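Local coordinates for iota-carbonic anhydrase (Nostoc sp. PCC 7120 = FACHB-418, PDB 7C5W), which catalyses the hydration of carbon dioxide to bicarbonate without a metal cofactor, working as a homotetramer built from two dimers, at residues 34-39 against 153-158; 62-67 against 89-94. All coordinates share one frame; numbering follows the deposited sequence.

Contact 1. Residues 34-39 against 153-158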
loop_
_atom_site.group_PDB
_atom_site.type_symbol
_atom_site.label_atom_id
_atom_site.label_comp_id
_atom_site.label_asym_id
_atom_site.label_seq_id
_atom_site.Cartn_x
_atom_site.Cartn_y
_atom_site.Cartn_z
ATOM N N LYS A 34 21.965 2.090 6.601
ATOM C CA LYS A 34 23.287 2.690 6.957
ATOM C C LYS A 34 23.124 3.635 8.156
ATOM O O LYS A 34 24.012 3.644 9.025
ATOM C CB LYS A 34 23.916 3.422 5.765
ATOM N N ALA A 35 22.015 4.369 8.219
ATOM C CA ALA A 35 21.708 5.351 9.288
ATOM C C ALA A 35 21.536 4.628 10.628
ATOM O O ALA A 35 21.893 5.215 11.661
ATOM C CB ALA A 35 20.480 6.163 8.939
ATOM N N TRP A 36 21.004 3.404 10.617
ATOM C CA TRP A 36 20.837 2.598 11.853
ATOM C C TRP A 36 22.219 2.170 12.364
ATOM O O TRP A 36 22.476 2.304 13.585
ATOM C CB TRP A 36 19.950 1.381 11.606
ATOM C CG TRP A 36 19.757 0.559 12.840
ATOM C CD1 TRP A 36 18.737 0.678 13.733
ATOM C CD2 TRP A 36 20.599 -0.501 13.331
ATOM N NE1 TRP A 36 18.875 -0.242 14.732
ATOM C CE2 TRP A 36 20.004 -0.982 14.515
ATOM C CE3 TRP A 36 21.783 -1.101 12.891
ATOM C CZ2 TRP A 36 20.560 -2.016 15.267
ATOM C CZ3 TRP A 36 22.328 -2.129 13.625
ATOM C CH2 TRP A 36 21.717 -2.585 14.795
ATOM N N GLY A 37 23.054 1.642 11.462
ATOM C CA GLY A 37 24.470 1.340 11.733
ATOM C C GLY A 37 25.165 2.538 12.361
ATOM O O GLY A 37 25.684 2.392 13.473
ATOM N N GLU A 38 25.143 3.686 11.678
ATOM C CA GLU A 38 25.811 4.934 12.123
ATOM C C GLU A 38 25.340 5.291 13.531
ATOM O O GLU A 38 26.161 5.783 14.319
ATOM C CB GLU A 38 25.496 6.094 11.184
ATOM C CG GLU A 38 26.407 6.148 9.981
ATOM C CD GLU A 38 26.182 7.365 9.106
ATOM O OE1 GLU A 38 25.845 8.437 9.659
ATOM O OE2 GLU A 38 26.330 7.233 7.877
ATOM N N ALA A 39 24.059 5.067 13.815
ATOM C CA ALA A 39 23.425 5.447 15.093
ATOM C C ALA A 39 23.954 4.524 16.193
ATOM O O ALA A 39 24.305 5.037 17.270
ATOM C CB ALA A 39 21.921 5.401 14.969
ATOM N N LYS A 153 19.379 -10.508 10.119
ATOM C CA LYS A 153 18.507 -9.349 10.448
ATOM C C LYS A 153 17.427 -9.110 9.387
ATOM O O LYS A 153 17.774 -8.958 8.189
ATOM C CB LYS A 153 19.312 -8.058 10.593
ATOM C CG LYS A 153 18.574 -6.966 11.363
ATOM C CD LYS A 153 19.403 -5.757 11.640
ATOM C CE LYS A 153 20.574 -6.026 12.562
ATOM N NZ LYS A 153 20.139 -6.177 13.971
ATOM N N THR A 154 16.176 -8.987 9.851
ATOM C CA THR A 154 15.017 -8.486 9.071
ATOM C C THR A 154 14.602 -7.107 9.595
ATOM O O THR A 154 14.364 -7.008 10.797
ATOM C CB THR A 154 13.840 -9.458 9.152
ATOM O OG1 THR A 154 14.323 -10.686 8.620
ATOM C CG2 THR A 154 12.623 -8.981 8.392
ATOM N N TRP A 155 14.545 -6.097 8.719
ATOM C CA TRP A 155 13.960 -4.751 8.986
ATOM C C TRP A 155 12.703 -4.551 8.132
ATOM O O TRP A 155 12.675 -5.050 6.987
ATOM C CB TRP A 155 14.947 -3.638 8.646
ATOM C CG TRP A 155 15.916 -3.274 9.721
ATOM C CD1 TRP A 155 15.636 -2.932 11.009
ATOM C CD2 TRP A 155 17.335 -3.135 9.563
ATOM N NE1 TRP A 155 16.791 -2.612 11.669
ATOM C CE2 TRP A 155 17.847 -2.728 10.811
ATOM C CE3 TRP A 155 18.218 -3.311 8.492
ATOM C CZ2 TRP A 155 19.208 -2.513 11.020
ATOM C CZ3 TRP A 155 19.561 -3.091 8.698
ATOM C CH2 TRP A 155 20.047 -2.698 9.946
ATOM N N GLN A 156 11.724 -3.803 8.637
ATOM C CA GLN A 156 10.642 -3.234 7.791
ATOM C C GLN A 156 10.591 -1.726 8.035
ATOM O O GLN A 156 10.486 -1.330 9.189
ATOM C CB GLN A 156 9.293 -3.889 8.080
ATOM C CG GLN A 156 8.211 -3.503 7.079
ATOM C CD GLN A 156 6.875 -4.132 7.397
ATOM O OE1 GLN A 156 5.892 -3.952 6.684
ATOM N NE2 GLN A 156 6.816 -4.875 8.483
ATOM N N PHE A 157 10.714 -0.935 6.973
ATOM C CA PHE A 157 10.654 0.541 7.012
ATOM C C PHE A 157 9.289 1.005 6.509
ATOM O O PHE A 157 8.825 0.504 5.468
ATOM C CB PHE A 157 11.786 1.131 6.176
ATOM C CG PHE A 157 13.153 0.757 6.688
ATOM C CD1 PHE A 157 13.738 1.465 7.730
ATOM C CD2 PHE A 157 13.834 -0.328 6.155
ATOM C CE1 PHE A 157 14.989 1.108 8.209
ATOM C CE2 PHE A 157 15.088 -0.676 6.631
ATOM C CZ PHE A 157 15.659 0.039 7.659
ATOM N N LEU A 158 8.664 1.914 7.255
ATOM C CA LEU A 158 7.465 2.675 6.815
ATOM C C LEU A 158 7.866 4.137 6.561
ATOM O O LEU A 158 8.571 4.725 7.403
ATOM C CB LEU A 158 6.391 2.557 7.897
ATOM C CG LEU A 158 5.112 3.353 7.658
ATOM C CD1 LEU A 158 4.376 2.835 6.444
ATOM C CD2 LEU A 158 4.202 3.285 8.873
#

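Contact 2. Residues 62-67 against 89-94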
loop_
_atom_site.group_PDB
_atom_site.type_symbol
_atom_site.label_atom_id
_atom_site.label_comp_id
_atom_site.label_asym_id
_atom_site.label_seq_id
_atom_site.Cartn_x
_atom_site.Cartn_y
_atom_site.Cartn_z
ATOM N N VAL A 62 17.778 8.753 18.929
ATOM C CA VAL A 62 17.943 7.702 17.881
ATOM C C VAL A 62 16.645 6.887 17.758
ATOM O O VAL A 62 16.136 6.752 16.640
ATOM C CB VAL A 62 19.132 6.774 18.178
ATOM C CG1 VAL A 62 19.071 5.531 17.308
ATOM C CG2 VAL A 62 20.462 7.485 18.003
ATOM N N ILE A 63 16.120 6.374 18.865
ATOM C CA ILE A 63 14.881 5.539 18.890
ATOM C C ILE A 63 13.686 6.375 18.419
ATOM O O ILE A 63 12.841 5.846 17.657
ATOM C CB ILE A 63 14.660 4.958 20.294
ATOM C CG1 ILE A 63 15.636 3.808 20.550
ATOM C CG2 ILE A 63 13.207 4.549 20.489
ATOM C CD1 ILE A 63 15.728 3.388 21.988
ATOM N N ASP A 64 13.621 7.634 18.851
ATOM C CA ASP A 64 12.538 8.573 18.464
ATOM C C ASP A 64 12.628 8.832 16.958
ATOM O O ASP A 64 11.569 8.962 16.336
ATOM C CB ASP A 64 12.587 9.859 19.292
ATOM C CG ASP A 64 12.017 9.693 20.690
ATOM O OD1 ASP A 64 11.365 8.661 20.933
ATOM O OD2 ASP A 64 12.238 10.588 21.526
ATOM N N ASP A 65 13.843 8.887 16.405
ATOM C CA ASP A 65 14.114 9.212 14.979
ATOM C C ASP A 65 13.906 8.006 14.054
ATOM O O ASP A 65 13.218 8.172 13.053
ATOM C CB ASP A 65 15.561 9.639 14.771
ATOM C CG ASP A 65 15.722 11.126 14.571
ATOM O OD1 ASP A 65 15.002 11.880 15.257
ATOM O OD2 ASP A 65 16.553 11.504 13.722
ATOM N N ALA A 66 14.553 6.874 14.343
ATOM C CA ALA A 66 14.762 5.757 13.393
ATOM C C ALA A 66 13.658 4.699 13.542
ATOM O O ALA A 66 13.416 3.985 12.558
ATOM C CB ALA A 66 16.131 5.153 13.580
ATOM N N TYR A 67 13.022 4.608 14.715
ATOM C CA TYR A 67 11.937 3.638 15.011
ATOM C C TYR A 67 10.580 4.343 14.936
ATOM O O TYR A 67 10.542 5.571 14.741
ATOM C CB TYR A 67 12.190 2.949 16.350
ATOM C CG TYR A 67 13.310 1.937 16.318
ATOM C CD1 TYR A 67 14.637 2.326 16.419
ATOM C CD2 TYR A 67 13.045 0.588 16.164
ATOM C CE1 TYR A 67 15.666 1.401 16.373
ATOM C CE2 TYR A 67 14.061 -0.349 16.127
ATOM C CZ TYR A 67 15.379 0.056 16.235
ATOM O OH TYR A 67 16.379 -0.873 16.202
ATOM N N THR A 89 8.103 -4.059 22.337
ATOM C CA THR A 89 6.982 -3.366 21.643
ATOM C C THR A 89 6.840 -1.905 22.118
ATOM O O THR A 89 6.111 -1.133 21.457
ATOM C CB THR A 89 5.707 -4.199 21.809
ATOM O OG1 THR A 89 5.475 -4.447 23.198
ATOM C CG2 THR A 89 5.815 -5.532 21.109
ATOM N N THR A 90 7.542 -1.512 23.181
ATOM C CA THR A 90 7.510 -0.136 23.753
ATOM C C THR A 90 8.884 0.527 23.605
ATOM O O THR A 90 9.899 -0.194 23.595
ATOM C CB THR A 90 7.083 -0.129 25.226
ATOM O OG1 THR A 90 8.186 -0.597 26.003
ATOM C CG2 THR A 90 5.854 -0.976 25.501
ATOM N N ARG A 91 8.882 1.856 23.471
ATOM C CA ARG A 91 10.074 2.737 23.465
ATOM C C ARG A 91 11.032 2.335 24.597
ATOM O O ARG A 91 12.244 2.182 24.333
ATOM C CB ARG A 91 9.593 4.184 23.604
ATOM C CG ARG A 91 10.683 5.234 23.478
ATOM C CD ARG A 91 10.106 6.633 23.617
ATOM N NE ARG A 91 11.138 7.658 23.537
ATOM C CZ ARG A 91 11.997 7.951 24.512
ATOM N NH1 ARG A 91 11.967 7.283 25.655
ATOM N NH2 ARG A 91 12.891 8.910 24.336
ATOM N N ALA A 92 10.518 2.184 25.819
ATOM C CA ALA A 92 11.326 1.867 27.019
ATOM C C ALA A 92 12.040 0.532 26.803
ATOM O O ALA A 92 13.228 0.424 27.166
ATOM C CB ALA A 92 10.445 1.829 28.242
ATOM N N GLY A 93 11.337 -0.455 26.242
ATOM C CA GLY A 93 11.915 -1.778 25.924
ATOM C C GLY A 93 13.127 -1.644 25.014
ATOM O O GLY A 93 14.146 -2.328 25.265
ATOM N N ALA A 94 13.034 -0.778 23.998
ATOM C CA ALA A 94 14.073 -0.586 22.955
ATOM C C ALA A 94 15.283 0.115 23.579
ATOM O O ALA A 94 16.401 -0.389 23.410
ATOM C CB ALA A 94 13.509 0.188 21.783
#

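Contact 1. Residues 34-39 against 153-158
Trp36 of helix 26-50 presents a face of its indole to the rim of Trp155 on strand 148-159, and the pair forms a T-shaped, edge-to-face contact. Starting from the helix, Trp36 CB already lies 4.0 Å from Trp155 CZ2. With CG anti to the backbone N (chi1 -179°) the ring system is carried toward the strand, and Trp36 CG lies 3.6 Å from Trp155 CZ2. The closest approach comes at the ring fusion, where Trp36 CD2 is 3.4 Å from Trp155 CZ2; beside it Trp36 CE3 also touches Trp155 CH2. The two planes stand at 64°, with 5.0 Å between the centroids of the five-membered ring of Trp36 and the six-membered ring of Trp155. At the far corner, Trp36 CH2 comes within 4.0 Å of Lys153 NZ, an oblique approach by an amine that is hydrogen-bonded to Ser172. Trp36 NE1 is hydrogen-bonded to Tyr67 OH. The Trp155 ring is sandwiched between Lys153 CD and Phe157 CZ on opposite faces. This buried packing seats helix 26-50 against the sheet, with His170 of adjacent strand 165-173 meeting both indoles and Lys153 close to Thr79, a hydrogencarbonate-binding residue.

Contact 2. Residues 62-67 against 89-94
A salt bridge beside a small apolar contact joins the C-terminal end of helix 52-66 to the first turn of helix 91-99, at a partly buried place. Asp64 and Arg91 make the polar half. Arg91 NE donates to Asp64 OD1 over 2.8 Å in a nearly straight bond, with 164° at the hydrogen. The oxygen is met on its syn side, from somewhat out of the carboxylate plane, and the carboxylate lies at the guanidinium edge. A second, weak bond runs from Arg91 NH2 to Asp64 OD2 at 3.3 Å; the two planes are turned 42° apart, so the pairing is twisted, with one good bond and one weak one. The arginine reaches across with its chain extended from CG to NE, a chi1 of -174° setting it away from its own amide nitrogen. Its aliphatic part also packs on the neighbouring helix: Arg91 CG lies 4.0 Å from Ile63 CG2. The other branch of Ile63 reaches Ala94 in the same first turn, where Ile63 CD1 touches Ala94 CB at 3.9 Å and Ala94 C at 3.7 Å. Tyr69 and Leu95 extend this apolar patch. Just before the second helix, Thr90 is the N-cap: its OG1 accepts from Gly93 N at 3.2 Å, a capping bond at the start of the helix. Arg91 NH2 forms a further salt bridge with Glu60, one turn before Asp64, so the shared guanidinium would be expected to offset the repulsion between the two carboxylates and favour their ionised form.

In the fold
From the N terminus the chain enters helix 26-50, which carries residues 34-39, and passes into helix 52-66, whose last turn, with Tyr67 just beyond it, supplies residues 62-67. Contact 2 closes a short loop when the chain, after strand 75-77, returns with residues 89-94 at the start of helix 91-99. Contact 1 closes much later, once strands 116-128 and 132-143 have been laid down and strand 148-159 is reached, so contact 2 is nested inside its loop. Their centres lie about 12 Å apart, and they touch through Ala39 on Val62 and a probable Trp36-Tyr67 hydrogen bond. Together they tie the sheet to helix 26-50, and helix 52-66 to helix 91-99, which bears the hydrogencarbonate-binding Tyr97.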